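Long-range contact in penicillin-binding protein PbpB (Mycobacterium tuberculosis, PDB 6KGU), which builds cross-linked peptidoglycan for the mycobacterial cell wall, its penicillin-sensitive transpeptidase domain joining the peptide subunits: residues Gly360-Pro368 with Gly385-Met393. Sequence-based numbering, arbitrary orientation.
Sequences GESAGLVPP and GLSMTLLQM
The amide of Q392 ties three pieces of chain together: NE2 donates to A363 O (3.0 Å) and also to Q352 O, while OE1 accepts from T389 N in its own segment. A363 O lies close to the plane of this amide, yet NE2 stands above the carbonyl plane, 68° out of it. With both ends engaged, the amide orientation of buried Q392 is fixed, which suits glutamine because one flat group holds donor and acceptor. T389 OG1, placed between its backbone N and carbonyl carbon (chi1 66°), accepts from Q392 N at 3.0 Å. The same hydroxyl donates to a water (2.7 Å) that in turn donates to E361 OE2 and S362 O; E361 OE2 is also hydrogen-bonded to T354 OG1. Threonine adds a methyl, CG2, 3.7 Å from S362 O.

S362 OG accepts from G364 N, closing an ST turn. G364 has positive phi, and S387 O and Q392 OE1 fill the direction a side chain would take, so glycine fits on both counts. Beyond it, L365 and S387 form one antiparallel hydrogen-bonded pair, with L365 N to S387 O at 3.0 Å and S387 N to L365 O at 2.9 Å. Apolar V366 and L386 suit the buried side, both packing on L345 of helix 338-347. An isolated beta bridge thus leads into T389, N-cap of helix 390-401 in the transpeptidase domain, whose reciprocal bonds with Q392 make a capping box.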
loop_
_atom_site.group_PDB
_atom_site.type_symbol
_atom_site.label_atom_id
_atom_site.label_comp_id
_atom_site.label_asym_id
_atom_site.label_seq_id
_atom_site.Cartn_x
_atom_site.Cartn_y
_atom_site.Cartn_z
ATOM N N GLY A 360 -3.721 11.965 -10.107
ATOM C CA GLY A 360 -4.373 10.755 -10.578
ATOM C C GLY A 360 -4.768 9.758 -9.509
ATOM O O GLY A 360 -5.023 8.591 -9.835
ATOM N N GLU A 361 -4.833 10.173 -8.243
ATOM C CA GLU A 361 -5.205 9.246 -7.181
ATOM C C GLU A 361 -6.669 8.828 -7.323
ATOM O O GLU A 361 -7.553 9.681 -7.440
ATOM C CB GLU A 361 -4.988 9.866 -5.794
ATOM C CG GLU A 361 -5.321 8.825 -4.684
ATOM C CD GLU A 361 -5.315 9.369 -3.259
ATOM O OE1 GLU A 361 -5.319 10.603 -3.067
ATOM O OE2 GLU A 361 -5.320 8.535 -2.325
ATOM N N SER A 362 -6.928 7.519 -7.301
ATOM C CA SER A 362 -8.304 7.036 -7.306
ATOM C C SER A 362 -8.852 6.993 -5.884
ATOM O O SER A 362 -8.111 6.820 -4.914
ATOM C CB SER A 362 -8.386 5.645 -7.945
ATOM O OG SER A 362 -9.650 5.055 -7.715
ATOM N N ALA A 363 -10.163 7.166 -5.764
ATOM C CA ALA A 363 -10.833 7.055 -4.478
ATOM C C ALA A 363 -11.216 5.628 -4.132
ATOM O O ALA A 363 -11.637 5.370 -2.993
ATOM C CB ALA A 363 -12.109 7.916 -4.460
ATOM N N GLY A 364 -11.105 4.707 -5.082
ATOM C CA GLY A 364 -11.619 3.379 -4.863
ATOM C C GLY A 364 -13.139 3.423 -4.880
ATOM O O GLY A 364 -13.751 4.395 -5.303
ATOM N N LEU A 365 -13.748 2.347 -4.389
ATOM C CA LEU A 365 -15.199 2.249 -4.405
ATOM C C LEU A 365 -15.679 1.399 -3.244
ATOM O O LEU A 365 -15.234 0.257 -3.090
ATOM C CB LEU A 365 -15.695 1.644 -5.718
ATOM C CG LEU A 365 -17.152 2.038 -5.998
ATOM C CD1 LEU A 365 -17.305 3.562 -5.852
ATOM C CD2 LEU A 365 -17.571 1.567 -7.382
ATOM N N VAL A 366 -16.592 1.960 -2.449
ATOM C CA VAL A 366 -17.234 1.258 -1.347
ATOM C C VAL A 366 -18.732 1.542 -1.413
ATOM O O VAL A 366 -19.151 2.686 -1.209
ATOM C CB VAL A 366 -16.688 1.691 0.025
ATOM C CG1 VAL A 366 -17.425 0.946 1.135
ATOM C CG2 VAL A 366 -15.170 1.501 0.128
ATOM N N PRO A 367 -19.581 0.549 -1.648
ATOM C CA PRO A 367 -21.042 0.799 -1.682
ATOM C C PRO A 367 -21.551 1.307 -0.345
ATOM O O PRO A 367 -21.363 0.656 0.697
ATOM C CB PRO A 367 -21.632 -0.581 -2.019
ATOM C CG PRO A 367 -20.587 -1.556 -1.630
ATOM C CD PRO A 367 -19.251 -0.870 -1.824
ATOM N N PRO A 368 -22.173 2.486 -0.326
ATOM C CA PRO A 368 -22.755 2.992 0.925
ATOM C C PRO A 368 -23.849 2.063 1.438
ATOM O O PRO A 368 -24.482 1.326 0.679
ATOM C CB PRO A 368 -23.317 4.370 0.532
ATOM C CG PRO A 368 -23.511 4.297 -0.935
ATOM C CD PRO A 368 -22.423 3.395 -1.458
ATOM N N GLY A 385 -16.595 -7.070 -3.548
ATOM C CA GLY A 385 -17.629 -6.065 -3.721
ATOM C C GLY A 385 -17.207 -4.644 -3.430
ATOM O O GLY A 385 -18.064 -3.756 -3.349
ATOM N N LEU A 386 -15.914 -4.402 -3.267
ATOM C CA LEU A 386 -15.386 -3.065 -3.079
ATOM C C LEU A 386 -14.013 -3.048 -3.724
ATOM O O LEU A 386 -13.454 -4.102 -4.060
ATOM C CB LEU A 386 -15.300 -2.677 -1.595
ATOM C CG LEU A 386 -14.167 -3.246 -0.734
ATOM C CD1 LEU A 386 -14.197 -2.639 0.657
ATOM C CD2 LEU A 386 -14.259 -4.773 -0.641
ATOM N N SER A 387 -13.467 -1.849 -3.901
ATOM C CA SER A 387 -12.137 -1.738 -4.476
ATOM C C SER A 387 -11.362 -0.673 -3.727
ATOM O O SER A 387 -11.945 0.261 -3.169
ATOM C CB SER A 387 -12.202 -1.413 -5.978
ATOM O OG SER A 387 -12.657 -0.093 -6.164
ATOM N N MET A 388 -10.034 -0.814 -3.732
ATOM C CA MET A 388 -9.160 0.129 -3.057
ATOM C C MET A 388 -7.846 0.169 -3.810
ATOM O O MET A 388 -7.485 -0.781 -4.505
ATOM C CB MET A 388 -8.891 -0.277 -1.598
ATOM C CG MET A 388 -8.116 -1.612 -1.471
ATOM S SD MET A 388 -7.950 -2.211 0.239
ATOM C CE MET A 388 -9.677 -2.488 0.664
ATOM N N THR A 389 -7.116 1.260 -3.623
ATOM C CA THR A 389 -5.759 1.358 -4.122
ATOM C C THR A 389 -4.779 0.681 -3.170
ATOM O O THR A 389 -5.079 0.410 -2.002
ATOM C CB THR A 389 -5.369 2.818 -4.323
ATOM O OG1 THR A 389 -5.335 3.467 -3.054
ATOM C CG2 THR A 389 -6.402 3.522 -5.214
ATOM N N LEU A 390 -3.586 0.402 -3.697
ATOM C CA LEU A 390 -2.492 -0.078 -2.862
ATOM C C LEU A 390 -2.210 0.879 -1.711
ATOM O O LEU A 390 -1.938 0.445 -0.582
ATOM C CB LEU A 390 -1.228 -0.273 -3.714
ATOM C CG LEU A 390 -0.090 -0.993 -2.977
ATOM C CD1 LEU A 390 -0.605 -2.286 -2.382
ATOM C CD2 LEU A 390 1.113 -1.277 -3.909
ATOM N N LEU A 391 -2.254 2.189 -1.976
ATOM C CA LEU A 391 -1.967 3.153 -0.914
ATOM C C LEU A 391 -3.031 3.104 0.180
ATOM O O LEU A 391 -2.709 3.148 1.375
ATOM C CB LEU A 391 -1.859 4.569 -1.497
ATOM C CG LEU A 391 -1.562 5.664 -0.475
ATOM C CD1 LEU A 391 -0.209 5.435 0.219
ATOM C CD2 LEU A 391 -1.604 7.046 -1.145
ATOM N N GLN A 392 -4.313 3.056 -0.217
ATOM C CA GLN A 392 -5.393 2.894 0.754
ATOM C C GLN A 392 -5.217 1.614 1.573
ATOM O O GLN A 392 -5.383 1.617 2.796
ATOM C CB GLN A 392 -6.741 2.851 0.029
ATOM C CG GLN A 392 -7.219 4.203 -0.475
ATOM C CD GLN A 392 -8.514 4.091 -1.237
ATOM O OE1 GLN A 392 -8.729 3.110 -1.949
ATOM N NE2 GLN A 392 -9.385 5.101 -1.106
ATOM N N MET A 393 -4.942 0.497 0.896
ATOM C CA MET A 393 -4.732 -0.770 1.595
ATOM C C MET A 393 -3.624 -0.637 2.625
ATOM O O MET A 393 -3.801 -0.982 3.800
ATOM C CB MET A 393 -4.395 -1.867 0.576
ATOM C CG MET A 393 -4.196 -3.258 1.166
ATOM S SD MET A 393 -3.561 -4.419 -0.079
ATOM C CE MET A 393 -1.804 -4.388 0.290
HETATM O O HOH W 1 -6.007 6.126 -2.979
#